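Mosquitocidal toxin (Bacillus sphaericus, PDB 2CB4) is a mosquito-killing toxin whose catalytic part, the domain studied here, is an ADP-ribosyltransferase that probably transfers ADP-ribose from NAD to target proteins. Local coordinates at residues G185-R188 with P189-R193; G160-I164 with N165-S169; T109-L112 with N113-T117. The protein carries 1 engineered substitution. All blocks are in the same frame, centred on the assembly; numbering follows the deposited sequence.

Contact 1: residues G185-R188 with P189-R193; sequences GGIR and PEFIR
A bend at chi3 (-52°) turns the guanidinium of Arg188 toward Glu190, whose CG sits between its own backbone N and carbonyl carbon (chi1 66°), which turns the carboxylate back along the Arg188 side chain. The two charges meet in a salt bridge that is also a nearly straight hydrogen bond, Arg188 NE to Glu190 OE2 at 2.8 Å. The oxygen lies close to the guanidinium plane, yet NE comes to it from above the plane of the carboxylate. One water closes a second path, accepting from Arg188 NH2 at 2.9 Å and donating to Glu190 OE2 at 2.6 Å. Phe191 takes one face of the guanidinium: the planes stand 67° apart, and the edge of the ring, at CE2, comes to 3.4 Å from Arg188 NH2. With a ring over one face and the carboxylate and water at its edge, the guanidinium still has NH1 for Gln25 O and Ala27 O; arginine suits a place that needs several donors. At the base of the ring Ile187 CG2 lies 3.8 Å from Phe191 CB, an apolar contact beside the ring's edge. The backbone is tied by Phe191 N to Arg188 O at 3.2 Å, followed by Ile192 N to Pro189 O at 3.0 Å. Pro189, with its ring-fixed phi, fits the position just after the residue whose carbonyl closes the turn, the first of the 3-10 segment 189-191. This is a 3-10 turn in the loop from strand 180-184 to strand 192-199, two strands of the ADP-ribosyltransferase sheet that do not pair with each other.

Contact 2: residues G160-I164 with N165-S169; sequences GGIDI and NASFS
Helix N-capping governs this contact: Asp163, at the end of the short strand 162-163, is the N-cap of the single-turn helix 164-167. Its carboxylate oxygen OD1 accepts from Ala166 N at 3.2 Å. Because CG stands opposite the backbone N across the CA-CB bond (chi1 -176°), the carboxylate lies beside the start of the helix, and the amide reaches OD1 from above the carboxylate plane. Aspartate suits the cap because its short, negatively charged side chain can receive an amide N-H at the first turn, where the helix dipole would probably favour the charge. A water also bridges the cap, accepting from Asn165 N at 3.0 Å and donating only weakly to Asp163 OD1.

The carbonyl of the cap is used as well. Ser167 OG donates to Asp163 O at 2.6 Å, coming from above the carbonyl plane, and the same hydroxyl is met by His57 N, so this small residue fastens the turn to the loop at His57. The helix itself is loosely bonded: Ser167 N bonds to Ile164 O at 3.0 Å, three residues back as in a 3-10 turn and from well above the carbonyl plane, while the bond from Phe168 N to that oxygen is weak. The ring of Phe168 lies alongside the Ile164 side chain, pointing the same way, with CD2 3.3 Å from Ile164 O and 4.1 Å from Ile164 CG2. The Asn165 amide is held from outside the turn: OD1 bonds with Asn173 ND2, and ND2 with Pro176 O.

Ile162, Ile164 and Phe168 supply the apolar side that the turn presses against helix 111-117, while strand 162-163 pairs antiparallel with strand 180-184, whose Thr182 and engineered Gln180 touch Ile164.

Contact 3: residues T109-L112 with N113-T117; sequences THLL and NYLRT
The side-chain amide of Asn113 lies flat over one face of the His110 imidazole, the two planes only 10° apart. Asn113 CB shares this face, giving a CH-pi contact 3.8 Å from the centroid of the His110 ring. The short, planar side chain of asparagine suits such a stack, and its ND2 is held by Glu107 OE1. With its CG turned away from the backbone N (chi1 -162°), the histidine ring reaches along the first turn to meet Asn113. His110 is the N-cap of helix 111-117 and the centre of an inverse gamma turn leading into it; its carbonyl O accepts from Tyr114 N at 2.9 Å, beginning the alpha-helical bonding that Leu115 N to Leu111 O continues at 3.1 Å. Another side of the helix is apolar. Leu111 runs across both Tyr114 and Leu115, its CD1 4.2 Å from Tyr114 CD2 and equally far from Leu115 CG. Tyr114 OH and Ser125 OG share a hydrogen bond, joining the helix to strand 123-131. Thr117, at the end of the helix, grips Asn113 O twice, through N at 2.8 Å and OG1 at 2.7 Å, from opposite faces of the carbonyl plane.

From the N terminus, contact 3 comes first, then contact 2, then contact 1. They lie in series, none nesting in or crossing another, and each is local: the first turns of helix 111-117, the capped turn after strand 162-163, and the 3-10 turn before strand 192-199. Strands 123-131 and 150-156 run between contacts 3 and 2, and strand 180-184 between contacts 2 and 1. Contacts 2 and 3, centres about 13 Å apart, touch directly, packing the helix against the capped turn. Contact 1 stands about 8 Å from each at the nearest atoms, but reaches the same sheet as contact 2. Between subunits, contacts 1 and 3 meet: Arg188 packs on Thr117 of a neighbouring subunit.

Contact 1: residues G185-R188 with P189-R193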
loop_
_atom_site.group_PDB
_atom_site.type_symbol
_atom_site.label_atom_id
_atom_site.label_comp_id
_atom_site.label_asym_id
_atom_site.label_seq_id
_atom_site.Cartn_x
_atom_site.Cartn_y
_atom_site.Cartn_z
ATOM N N GLY A 185 -2.219 31.198 11.797
ATOM C CA GLY A 185 -1.622 30.125 12.589
ATOM C C GLY A 185 -2.534 29.613 13.721
ATOM O O GLY A 185 -2.175 28.676 14.434
ATOM N N GLY A 186 -3.696 30.234 13.905
ATOM C CA GLY A 186 -4.624 29.795 14.936
ATOM C C GLY A 186 -4.330 30.320 16.337
ATOM O O GLY A 186 -3.556 31.264 16.518
ATOM N N ILE A 187 -4.973 29.688 17.317
ATOM C CA ILE A 187 -4.916 30.060 18.717
ATOM C C ILE A 187 -4.704 28.834 19.626
ATOM O O ILE A 187 -5.473 27.885 19.582
ATOM C CB ILE A 187 -6.286 30.703 19.081
ATOM C CG1 ILE A 187 -6.639 31.800 18.067
ATOM C CG2 ILE A 187 -6.349 31.176 20.548
ATOM C CD1 ILE A 187 -8.094 32.246 18.103
ATOM N N ARG A 188 -3.676 28.877 20.470
ATOM C CA ARG A 188 -3.403 27.786 21.402
ATOM C C ARG A 188 -4.458 27.738 22.518
ATOM O O ARG A 188 -5.063 28.755 22.841
ATOM C CB ARG A 188 -1.997 27.949 21.944
ATOM C CG ARG A 188 -0.961 27.764 20.824
ATOM C CD ARG A 188 0.453 27.620 21.385
ATOM N NE ARG A 188 0.805 28.699 22.317
ATOM C CZ ARG A 188 1.314 29.878 21.961
ATOM N NH1 ARG A 188 1.509 30.159 20.686
ATOM N NH2 ARG A 188 1.616 30.786 22.876
ATOM N N PRO A 189 -4.693 26.557 23.104
ATOM C CA PRO A 189 -5.751 26.417 24.123
ATOM C C PRO A 189 -5.621 27.256 25.385
ATOM O O PRO A 189 -6.624 27.546 26.066
ATOM C CB PRO A 189 -5.735 24.905 24.441
ATOM C CG PRO A 189 -4.377 24.432 24.028
ATOM C CD PRO A 189 -3.994 25.268 22.852
ATOM N N GLU A 190 -4.398 27.630 25.740
ATOM C CA GLU A 190 -4.199 28.438 26.960
ATOM C C GLU A 190 -4.792 29.852 26.855
ATOM O O GLU A 190 -4.906 30.549 27.842
ATOM C CB GLU A 190 -2.725 28.443 27.416
ATOM C CG GLU A 190 -1.745 29.128 26.450
ATOM C CD GLU A 190 -1.107 28.178 25.481
ATOM O OE1 GLU A 190 -1.697 27.107 25.222
ATOM O OE2 GLU A 190 -0.014 28.516 24.959
ATOM N N PHE A 191 -5.204 30.248 25.656
ATOM C CA PHE A 191 -5.837 31.554 25.415
ATOM C C PHE A 191 -7.374 31.463 25.368
ATOM O O PHE A 191 -8.058 32.457 25.092
ATOM C CB PHE A 191 -5.304 32.138 24.107
ATOM C CG PHE A 191 -3.817 32.343 24.136
ATOM C CD1 PHE A 191 -3.240 33.103 25.177
ATOM C CD2 PHE A 191 -2.987 31.738 23.202
ATOM C CE1 PHE A 191 -1.860 33.264 25.250
ATOM C CE2 PHE A 191 -1.614 31.894 23.278
ATOM C CZ PHE A 191 -1.042 32.648 24.322
ATOM N N ILE A 192 -7.903 30.265 25.620
ATOM C CA ILE A 192 -9.342 30.020 25.599
ATOM C C ILE A 192 -9.766 29.831 27.034
ATOM O O ILE A 192 -9.392 28.855 27.694
ATOM C CB ILE A 192 -9.719 28.800 24.693
ATOM C CG1 ILE A 192 -8.895 28.837 23.388
ATOM C CG2 ILE A 192 -11.220 28.777 24.420
ATOM C CD1 ILE A 192 -9.123 27.637 22.457
ATOM N N ARG A 193 -10.500 30.815 27.538
ATOM C CA ARG A 193 -10.900 30.806 28.928
ATOM C C ARG A 193 -12.088 29.936 29.289
ATOM O O ARG A 193 -12.124 29.322 30.348
ATOM C CB ARG A 193 -11.153 32.245 29.432
ATOM C CG ARG A 193 -11.401 32.243 30.966
ATOM C CD ARG A 193 -11.228 33.603 31.573
ATOM N NE ARG A 193 -12.382 34.438 31.288
ATOM C CZ ARG A 193 -12.530 35.685 31.710
ATOM N NH1 ARG A 193 -11.602 36.238 32.455
ATOM N NH2 ARG A 193 -13.615 36.377 31.390
HETATM O O HOH W 1 1.683 30.297 25.693
#

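Contact 2: residues G160-I164 with N165-S169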
loop_
_atom_site.group_PDB
_atom_site.type_symbol
_atom_site.label_atom_id
_atom_site.label_comp_id
_atom_site.label_asym_id
_atom_site.label_seq_id
_atom_site.Cartn_x
_atom_site.Cartn_y
_atom_site.Cartn_z
ATOM N N GLY A 160 -2.153 39.486 19.983
ATOM C CA GLY A 160 -2.192 39.660 18.545
ATOM C C GLY A 160 -3.528 39.618 17.854
ATOM O O GLY A 160 -4.580 39.973 18.409
ATOM N N GLY A 161 -3.448 39.196 16.598
ATOM C CA GLY A 161 -4.587 39.115 15.717
ATOM C C GLY A 161 -4.608 40.342 14.788
ATOM O O GLY A 161 -4.184 41.425 15.174
ATOM N N ILE A 162 -5.116 40.148 13.571
ATOM C CA ILE A 162 -5.272 41.212 12.580
ATOM C C ILE A 162 -6.660 41.790 12.743
ATOM O O ILE A 162 -7.646 41.058 12.730
ATOM C CB ILE A 162 -5.191 40.645 11.167
ATOM C CG1 ILE A 162 -3.894 39.865 10.980
ATOM C CG2 ILE A 162 -5.374 41.722 10.139
ATOM C CD1 ILE A 162 -3.919 39.020 9.680
ATOM N N ASP A 163 -6.741 43.105 12.919
ATOM C CA ASP A 163 -8.029 43.808 13.052
ATOM C C ASP A 163 -8.527 44.050 11.624
ATOM O O ASP A 163 -8.095 44.982 10.940
ATOM C CB ASP A 163 -7.817 45.139 13.760
ATOM C CG ASP A 163 -9.118 45.872 14.019
ATOM O OD1 ASP A 163 -10.044 45.779 13.183
ATOM O OD2 ASP A 163 -9.222 46.528 15.074
ATOM N N ILE A 164 -9.405 43.175 11.153
ATOM C CA ILE A 164 -9.897 43.217 9.779
ATOM C C ILE A 164 -10.566 44.524 9.349
ATOM O O ILE A 164 -10.254 45.086 8.306
ATOM C CB ILE A 164 -10.813 41.971 9.472
ATOM C CG1 ILE A 164 -10.017 40.662 9.642
ATOM C CG2 ILE A 164 -11.487 42.095 8.084
ATOM C CD1 ILE A 164 -8.773 40.557 8.762
ATOM N N ASN A 165 -11.508 44.991 10.141
ATOM C CA ASN A 165 -12.206 46.204 9.796
ATOM C C ASN A 165 -11.286 47.445 9.713
ATOM O O ASN A 165 -11.554 48.353 8.943
ATOM C CB ASN A 165 -13.415 46.422 10.717
ATOM C CG ASN A 165 -14.576 45.483 10.395
ATOM O OD1 ASN A 165 -14.506 44.681 9.474
ATOM N ND2 ASN A 165 -15.666 45.605 11.136
ATOM N N ALA A 166 -10.192 47.449 10.479
ATOM C CA ALA A 166 -9.226 48.547 10.481
ATOM C C ALA A 166 -8.153 48.353 9.409
ATOM O O ALA A 166 -7.328 49.230 9.206
ATOM C CB ALA A 166 -8.563 48.674 11.860
ATOM N N SER A 167 -8.139 47.200 8.744
ATOM C CA SER A 167 -7.117 46.912 7.734
ATOM C C SER A 167 -7.533 47.180 6.310
ATOM O O SER A 167 -6.693 47.225 5.413
ATOM C CB SER A 167 -6.683 45.453 7.830
ATOM O OG SER A 167 -6.263 45.148 9.130
ATOM N N PHE A 168 -8.833 47.301 6.085
ATOM C CA PHE A 168 -9.343 47.501 4.742
ATOM C C PHE A 168 -10.285 48.681 4.618
ATOM O O PHE A 168 -11.082 48.977 5.539
ATOM C CB PHE A 168 -10.089 46.240 4.271
ATOM C CG PHE A 168 -9.236 45.017 4.242
ATOM C CD1 PHE A 168 -8.313 44.827 3.229
ATOM C CD2 PHE A 168 -9.329 44.071 5.253
ATOM C CE1 PHE A 168 -7.491 43.704 3.215
ATOM C CE2 PHE A 168 -8.510 42.949 5.253
ATOM C CZ PHE A 168 -7.593 42.759 4.233
ATOM N N SER A 169 -10.220 49.321 3.433
ATOM C CA SER A 169 -11.072 50.453 3.043
ATOM C C SER A 169 -12.472 49.871 2.895
ATOM O O SER A 169 -12.654 48.859 2.251
ATOM C CB SER A 169 -10.632 51.056 1.688
ATOM O OG SER A 169 -9.260 50.793 1.371
HETATM O O HOH W 2 -12.809 43.963 12.671
#

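Contact 3: residues T109-L112 with N113-T117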
loop_
_atom_site.group_PDB
_atom_site.type_symbol
_atom_site.label_atom_id
_atom_site.label_comp_id
_atom_site.label_asym_id
_atom_site.label_seq_id
_atom_site.Cartn_x
_atom_site.Cartn_y
_atom_site.Cartn_z
ATOM N N THR A 109 -2.244 31.548 2.371
ATOM C CA THR A 109 -2.044 32.857 3.007
ATOM C C THR A 109 -2.850 33.957 2.373
ATOM O O THR A 109 -2.721 35.105 2.745
ATOM C CB THR A 109 -0.546 33.279 3.014
ATOM O OG1 THR A 109 -0.014 33.196 1.682
ATOM C CG2 THR A 109 0.249 32.349 3.910
ATOM N N HIS A 110 -3.703 33.598 1.422
ATOM C CA HIS A 110 -4.527 34.578 0.753
ATOM C C HIS A 110 -5.663 35.095 1.624
ATOM O O HIS A 110 -6.797 34.609 1.583
ATOM C CB HIS A 110 -5.015 34.070 -0.603
ATOM C CG HIS A 110 -5.498 35.160 -1.497
ATOM N ND1 HIS A 110 -5.357 35.124 -2.875
ATOM C CD2 HIS A 110 -6.104 36.348 -1.215
ATOM C CE1 HIS A 110 -5.874 36.228 -3.399
ATOM N NE2 HIS A 110 -6.327 36.989 -2.411
ATOM N N LEU A 111 -5.346 36.123 2.403
ATOM C CA LEU A 111 -6.280 36.733 3.332
ATOM C C LEU A 111 -7.615 37.211 2.798
ATOM O O LEU A 111 -8.653 36.956 3.406
ATOM C CB LEU A 111 -5.591 37.820 4.166
ATOM C CG LEU A 111 -6.445 38.456 5.274
ATOM C CD1 LEU A 111 -6.929 37.393 6.256
ATOM C CD2 LEU A 111 -5.646 39.528 5.990
ATOM N N LEU A 112 -7.604 37.940 1.687
ATOM C CA LEU A 112 -8.859 38.457 1.114
ATOM C C LEU A 112 -9.759 37.350 0.584
ATOM O O LEU A 112 -10.968 37.424 0.736
ATOM C CB LEU A 112 -8.591 39.508 0.025
ATOM C CG LEU A 112 -8.353 40.927 0.571
ATOM C CD1 LEU A 112 -7.860 41.839 -0.548
ATOM C CD2 LEU A 112 -9.595 41.509 1.260
ATOM N N ASN A 113 -9.169 36.301 0.024
ATOM C CA ASN A 113 -9.948 35.206 -0.477
ATOM C C ASN A 113 -10.532 34.424 0.670
ATOM O O ASN A 113 -11.693 33.955 0.613
ATOM C CB ASN A 113 -9.108 34.280 -1.345
ATOM C CG ASN A 113 -9.049 34.725 -2.767
ATOM O OD1 ASN A 113 -9.631 35.774 -3.172
ATOM N ND2 ASN A 113 -8.345 33.975 -3.554
ATOM N N TYR A 114 -9.719 34.307 1.721
ATOM C CA TYR A 114 -10.145 33.580 2.903
ATOM C C TYR A 114 -11.424 34.212 3.486
ATOM O O TYR A 114 -12.431 33.564 3.688
ATOM C CB TYR A 114 -8.983 33.420 3.900
ATOM C CG TYR A 114 -9.480 33.164 5.238
ATOM C CD1 TYR A 114 -9.935 31.889 5.572
ATOM C CD2 TYR A 114 -9.640 34.213 6.173
ATOM C CE1 TYR A 114 -10.529 31.655 6.802
ATOM C CE2 TYR A 114 -10.215 33.984 7.387
ATOM C CZ TYR A 114 -10.676 32.685 7.683
ATOM O OH TYR A 114 -11.183 32.420 8.919
ATOM N N LEU A 115 -11.398 35.508 3.675
ATOM C CA LEU A 115 -12.551 36.265 4.199
ATOM C C LEU A 115 -13.757 36.314 3.267
ATOM O O LEU A 115 -14.915 36.337 3.676
ATOM C CB LEU A 115 -12.110 37.716 4.455
ATOM C CG LEU A 115 -10.957 37.967 5.431
ATOM C CD1 LEU A 115 -10.532 39.428 5.222
ATOM C CD2 LEU A 115 -11.455 37.666 6.923
ATOM N N ARG A 116 -13.497 36.464 1.992
ATOM C CA ARG A 116 -14.576 36.543 1.042
ATOM C C ARG A 116 -15.230 35.226 0.660
ATOM O O ARG A 116 -16.418 35.193 0.327
ATOM C CB ARG A 116 -14.067 37.204 -0.253
ATOM C CG ARG A 116 -15.212 37.496 -1.268
ATOM C CD ARG A 116 -14.734 38.304 -2.468
ATOM N NE ARG A 116 -14.239 39.631 -2.102
ATOM C CZ ARG A 116 -15.016 40.643 -1.718
ATOM N NH1 ARG A 116 -16.343 40.483 -1.635
ATOM N NH2 ARG A 116 -14.468 41.818 -1.410
ATOM N N THR A 117 -14.443 34.159 0.633
ATOM C CA THR A 117 -14.925 32.872 0.163
ATOM C C THR A 117 -14.887 31.726 1.161
ATOM O O THR A 117 -15.531 30.685 0.930
ATOM C CB THR A 117 -14.080 32.405 -1.062
ATOM O OG1 THR A 117 -12.832 31.891 -0.599
ATOM C CG2 THR A 117 -13.810 33.540 -2.040
#